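PDB 5TIP: major capsid protein from Paramecium bursaria Chlorella virus 1, which self-assembles as trimers into the icosahedral, pseudo T=169 capsid shell of this large DNA virus. Local coordinates for residues Phe112-Tyr115 against Asp116-Arg120; Arg215-Phe218 against Ala219-His223. One frame throughout, in Å; residues are numbered along the deposited sequence.

Both interactions are local and come in series along the chain: interaction 1 joins neighbouring turns of one helix, interaction 2 the last turn of another and the residues that lead into a strand. Interaction 1 lies on helix 109-119, which directly follows strand 102-108 in the N-terminal jelly roll; its centre is about 4 Å from the centre of the chain. Interaction 2 belongs to helix 212-220 and the entry into strand 223-237, and its centre is about 33 Å from that of the chain. The two centres are 35 Å apart and their nearest atoms about 22 Å. Arg120 meets the second subunit, Phe218 and His223 the third, so both sites contribute to trimer contacts.

Interaction 1 of 2, residues Phe112-Tyr115 against Asp116-Arg120; sequences FRTY and DALFR
Phe112-Tyr115 and Asp116-Phe119 lie on successive turns of helix 109-119, with Arg120 at its end, and are joined by i to i+4 bonds such as Asp116 N to Phe112 O (3.0 Å) and Phe119 N to Tyr115 O (2.8 Å). Along one side runs a salt-bridge network in which Asp116 lies between two arginines. Arg113 NH2 donates to Asp116 OD2 at 2.8 Å, reaching it from above the carboxylate plane, and the two groups are turned 66° against each other. Bends at chi2 and chi3 fold the Arg113 chain back beside Asp116, and a water links NH1 to the same OD2. The other carboxylate oxygen, OD1, receives a weak bond from Arg120 NH1 at 3.3 Å. Two positive neighbours would probably stabilise the buried Asp116 as a carboxylate. This helix directly follows strand 102-108, an edge strand, within this chain, of a four-stranded antiparallel sheet in the N-terminal jelly roll of the double jelly-roll capsid protein, and it packs on helix 122-132. Tyr115 carries the aromatic side of the contact. With CG anti to the backbone N (chi1 174°), its ring lies across Phe119, whose CB sits over one face, 4.1 Å from the centroid, in a CH-pi contact. The Phe119 ring itself meets the tyrosine obliquely, with CD2 3.7 Å from Tyr115 CD1. Arg120 comes to the ring edge, and its guanidinium plane stands 83° from the ring, so that Tyr115 CE2 lies over a face of the guanidinium. Another water bridges Arg120 NH1 to Phe112 O, whereas Arg120 NH2 bonds to Tyr339 OH of the second subunit. Arg113 NE forms a salt bridge with Glu89, and Tyr86 makes a cation-pi contact with the same arginine.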
loop_
_atom_site.group_PDB
_atom_site.type_symbol
_atom_site.label_atom_id
_atom_site.label_comp_id
_atom_site.label_asym_id
_atom_site.label_seq_id
_atom_site.Cartn_x
_atom_site.Cartn_y
_atom_site.Cartn_z
ATOM N N PHE A 112 -3.469 18.697 9.943
ATOM C CA PHE A 112 -3.190 18.213 8.625
ATOM C C PHE A 112 -1.828 17.517 8.680
ATOM O O PHE A 112 -1.680 16.470 8.116
ATOM C CB PHE A 112 -3.219 19.357 7.610
ATOM C CG PHE A 112 -4.572 19.670 7.091
ATOM C CD1 PHE A 112 -5.619 19.792 7.908
ATOM C CD2 PHE A 112 -4.788 19.804 5.754
ATOM C CE1 PHE A 112 -6.855 20.053 7.443
ATOM C CE2 PHE A 112 -6.056 20.048 5.259
ATOM C CZ PHE A 112 -7.096 20.178 6.122
ATOM N N ARG A 113 -0.857 18.108 9.372
ATOM C CA ARG A 113 0.465 17.503 9.491
ATOM C C ARG A 113 0.404 16.215 10.305
ATOM O O ARG A 113 1.065 15.228 9.965
ATOM C CB ARG A 113 1.441 18.493 10.127
ATOM C CG ARG A 113 2.898 18.043 10.120
ATOM C CD ARG A 113 3.634 18.496 8.863
ATOM N NE ARG A 113 2.986 18.020 7.645
ATOM C CZ ARG A 113 3.174 16.814 7.124
ATOM N NH1 ARG A 113 3.997 15.956 7.713
ATOM N NH2 ARG A 113 2.537 16.461 6.017
ATOM N N THR A 114 -0.385 16.212 11.385
ATOM C CA THR A 114 -0.508 15.018 12.216
ATOM C C THR A 114 -1.288 13.921 11.500
ATOM O O THR A 114 -0.914 12.743 11.563
ATOM C CB THR A 114 -1.182 15.375 13.543
ATOM O OG1 THR A 114 -0.364 16.309 14.257
ATOM C CG2 THR A 114 -1.387 14.132 14.400
ATOM N N TYR A 115 -2.371 14.290 10.812
ATOM C CA TYR A 115 -3.144 13.306 10.061
ATOM C C TYR A 115 -2.298 12.653 8.976
ATOM O O TYR A 115 -2.394 11.441 8.748
ATOM C CB TYR A 115 -4.381 13.968 9.454
ATOM C CG TYR A 115 -5.180 13.067 8.541
ATOM C CD1 TYR A 115 -6.160 12.229 9.047
ATOM C CD2 TYR A 115 -4.956 13.061 7.170
ATOM C CE1 TYR A 115 -6.892 11.405 8.218
ATOM C CE2 TYR A 115 -5.683 12.240 6.332
ATOM C CZ TYR A 115 -6.650 11.415 6.861
ATOM O OH TYR A 115 -7.383 10.593 6.034
ATOM N N ASP A 116 -1.465 13.442 8.296
ATOM C CA ASP A 116 -0.623 12.894 7.238
ATOM C C ASP A 116 0.405 11.919 7.798
ATOM O O ASP A 116 0.708 10.898 7.168
ATOM C CB ASP A 116 0.064 14.034 6.484
ATOM C CG ASP A 116 0.849 13.550 5.281
ATOM O OD1 ASP A 116 0.245 12.922 4.388
ATOM O OD2 ASP A 116 2.071 13.801 5.226
ATOM N N ALA A 117 0.946 12.210 8.982
ATOM C CA ALA A 117 1.966 11.345 9.564
ATOM C C ALA A 117 1.389 10.021 10.048
ATOM O O ALA A 117 2.106 9.016 10.097
ATOM C CB ALA A 117 2.665 12.064 10.718
ATOM N N LEU A 118 0.107 9.994 10.406
ATOM C CA LEU A 118 -0.507 8.804 10.980
ATOM C C LEU A 118 -1.329 7.995 9.984
ATOM O O LEU A 118 -1.225 6.766 9.966
ATOM C CB LEU A 118 -1.400 9.189 12.165
ATOM C CG LEU A 118 -0.719 9.436 13.512
ATOM C CD1 LEU A 118 -1.725 9.974 14.510
ATOM C CD2 LEU A 118 -0.082 8.158 14.035
ATOM N N PHE A 119 -2.144 8.646 9.155
ATOM C CA PHE A 119 -3.174 7.949 8.397
ATOM C C PHE A 119 -2.947 7.947 6.891
ATOM O O PHE A 119 -3.717 7.306 6.167
ATOM C CB PHE A 119 -4.545 8.546 8.725
ATOM C CG PHE A 119 -4.921 8.402 10.169
ATOM C CD1 PHE A 119 -5.354 7.183 10.663
ATOM C CD2 PHE A 119 -4.816 9.474 11.039
ATOM C CE1 PHE A 119 -5.690 7.039 11.993
ATOM C CE2 PHE A 119 -5.151 9.336 12.372
ATOM C CZ PHE A 119 -5.587 8.116 12.850
ATOM N N ARG A 120 -1.932 8.641 6.395
ATOM C CA ARG A 120 -1.500 8.458 5.018
ATOM C C ARG A 120 -0.239 7.607 4.990
ATOM O O ARG A 120 0.509 7.530 5.967
ATOM C CB ARG A 120 -1.260 9.800 4.323
ATOM C CG ARG A 120 -2.540 10.474 3.857
ATOM C CD ARG A 120 -2.269 11.523 2.791
ATOM N NE ARG A 120 -3.437 12.365 2.553
ATOM C CZ ARG A 120 -3.731 13.449 3.263
ATOM N NH1 ARG A 120 -2.939 13.825 4.257
ATOM N NH2 ARG A 120 -4.815 14.156 2.982
HETATM O O HOH W 1 -3.164 16.333 5.645
HETATM O O HOH W 2 4.348 13.221 6.610
HETATM O O HOH W 3 -6.041 8.772 4.026
#

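Interaction 2 of 2, residues Arg215-Phe218 against Ala219-His223; sequences RTRF and AQLPH
His223 reaches back to the end of helix 212-220 and donates NE2 to Phe218 O at 2.8 Å. The bond is nearly straight at the hydrogen (170°), and the acceptor lies in the imidazole plane, but the donor approaches well to one side of the carbonyl, at a C=O...N angle of 114°. Phe218 CD1 is 3.9 Å from the same NE2, and the two rings meet obliquely. Over one face of the imidazole lies Leu221 O; a water donates to this oxygen and to Phe218 O, tying the turn to the helix end. Helix 212-220 leads through Leu221 and Pro222 into strand 223-237, a strand of the second jelly roll: Leu221 N still bonds to Arg217 O (3.0 Å), while Gln220 N makes a weak bond to the same oxygen. His223, already in the strand, has backbone hydrogen bonds with Ile425, and its CG stands anti to the carbonyl carbon (chi1 -55°), which points the NE2 edge of the ring back at the Phe218 carbonyl. Elsewhere on the helix, Thr216 CG2 rests against Gln220 OE1 at 3.5 Å, the two side chains running alongside each other. Farther out, Phe26 and Lys27 of the third subunit pack on Phe218 and His223, respectively.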
loop_
_atom_site.group_PDB
_atom_site.type_symbol
_atom_site.label_atom_id
_atom_site.label_comp_id
_atom_site.label_asym_id
_atom_site.label_seq_id
_atom_site.Cartn_x
_atom_site.Cartn_y
_atom_site.Cartn_z
ATOM N N ARG A 215 -33.481 12.267 -6.073
ATOM C CA ARG A 215 -33.550 13.694 -5.776
ATOM C C ARG A 215 -34.763 14.015 -4.911
ATOM O O ARG A 215 -34.688 14.862 -4.013
ATOM C CB ARG A 215 -33.593 14.494 -7.078
ATOM C CG ARG A 215 -32.873 15.820 -7.014
ATOM C CD ARG A 215 -32.950 16.568 -8.329
ATOM N NE ARG A 215 -32.354 17.896 -8.224
ATOM C CZ ARG A 215 -33.013 18.978 -7.821
ATOM N NH1 ARG A 215 -34.293 18.890 -7.486
ATOM N NH2 ARG A 215 -32.396 20.150 -7.755
ATOM N N THR A 216 -35.891 13.345 -5.168
ATOM C CA THR A 216 -37.091 13.559 -4.368
ATOM C C THR A 216 -36.919 13.006 -2.960
ATOM O O THR A 216 -37.417 13.595 -1.994
ATOM C CB THR A 216 -38.300 12.917 -5.057
ATOM O OG1 THR A 216 -38.546 13.576 -6.306
ATOM C CG2 THR A 216 -39.548 13.018 -4.189
ATOM N N ARG A 217 -36.186 11.902 -2.822
ATOM C CA ARG A 217 -36.009 11.296 -1.510
ATOM C C ARG A 217 -35.127 12.148 -0.611
ATOM O O ARG A 217 -35.410 12.297 0.583
ATOM C CB ARG A 217 -35.382 9.919 -1.673
ATOM C CG ARG A 217 -36.242 8.872 -2.328
ATOM C CD ARG A 217 -35.446 7.583 -2.398
ATOM N NE ARG A 217 -35.059 7.133 -1.064
ATOM C CZ ARG A 217 -33.837 7.279 -0.558
ATOM N NH1 ARG A 217 -32.886 7.858 -1.280
ATOM N NH2 ARG A 217 -33.565 6.836 0.662
ATOM N N PHE A 218 -34.051 12.709 -1.162
ATOM C CA PHE A 218 -33.159 13.540 -0.361
ATOM C C PHE A 218 -33.827 14.834 0.081
ATOM O O PHE A 218 -33.524 15.347 1.164
ATOM C CB PHE A 218 -31.880 13.835 -1.141
ATOM C CG PHE A 218 -30.799 12.822 -0.922
ATOM C CD1 PHE A 218 -29.888 12.972 0.111
ATOM C CD2 PHE A 218 -30.696 11.715 -1.745
ATOM C CE1 PHE A 218 -28.892 12.035 0.316
ATOM C CE2 PHE A 218 -29.702 10.776 -1.546
ATOM C CZ PHE A 218 -28.799 10.936 -0.515
ATOM N N ALA A 219 -34.737 15.369 -0.727
ATOM C CA ALA A 219 -35.375 16.640 -0.418
ATOM C C ALA A 219 -36.598 16.493 0.471
ATOM O O ALA A 219 -37.092 17.501 0.988
ATOM C CB ALA A 219 -35.774 17.358 -1.711
ATOM N N GLN A 220 -37.088 15.274 0.654
ATOM C CA GLN A 220 -38.293 15.089 1.446
ATOM C C GLN A 220 -38.161 14.272 2.723
ATOM O O GLN A 220 -38.934 14.479 3.656
ATOM C CB GLN A 220 -39.411 14.527 0.568
ATOM C CG GLN A 220 -39.741 15.432 -0.606
ATOM C CD GLN A 220 -40.907 14.935 -1.429
ATOM O OE1 GLN A 220 -41.330 13.786 -1.301
ATOM N NE2 GLN A 220 -41.435 15.803 -2.285
ATOM N N LEU A 221 -37.206 13.354 2.795
ATOM C CA LEU A 221 -37.114 12.573 4.020
ATOM C C LEU A 221 -36.100 13.171 4.989
ATOM O O LEU A 221 -35.158 13.853 4.574
ATOM C CB LEU A 221 -36.700 11.138 3.698
ATOM C CG LEU A 221 -37.461 10.409 2.594
ATOM C CD1 LEU A 221 -36.771 9.099 2.247
ATOM C CD2 LEU A 221 -38.884 10.160 3.027
ATOM N N PRO A 222 -36.236 12.828 6.278
ATOM C CA PRO A 222 -35.288 13.258 7.306
ATOM C C PRO A 222 -34.030 12.400 7.167
ATOM O O PRO A 222 -34.137 11.217 6.845
ATOM C CB PRO A 222 -36.015 12.927 8.608
ATOM C CG PRO A 222 -36.894 11.776 8.256
ATOM C CD PRO A 222 -37.324 12.003 6.834
ATOM N N HIS A 223 -32.862 12.985 7.405
ATOM C CA HIS A 223 -31.600 12.277 7.270
ATOM C C HIS A 223 -30.844 12.303 8.589
ATOM O O HIS A 223 -30.914 13.273 9.347
ATOM C CB HIS A 223 -30.735 12.889 6.160
ATOM C CG HIS A 223 -31.427 12.979 4.836
ATOM N ND1 HIS A 223 -31.776 11.869 4.099
ATOM C CD2 HIS A 223 -31.834 14.051 4.116
ATOM C CE1 HIS A 223 -32.369 12.252 2.983
ATOM N NE2 HIS A 223 -32.417 13.572 2.967
HETATM O O HOH W 4 -35.167 16.406 3.745
#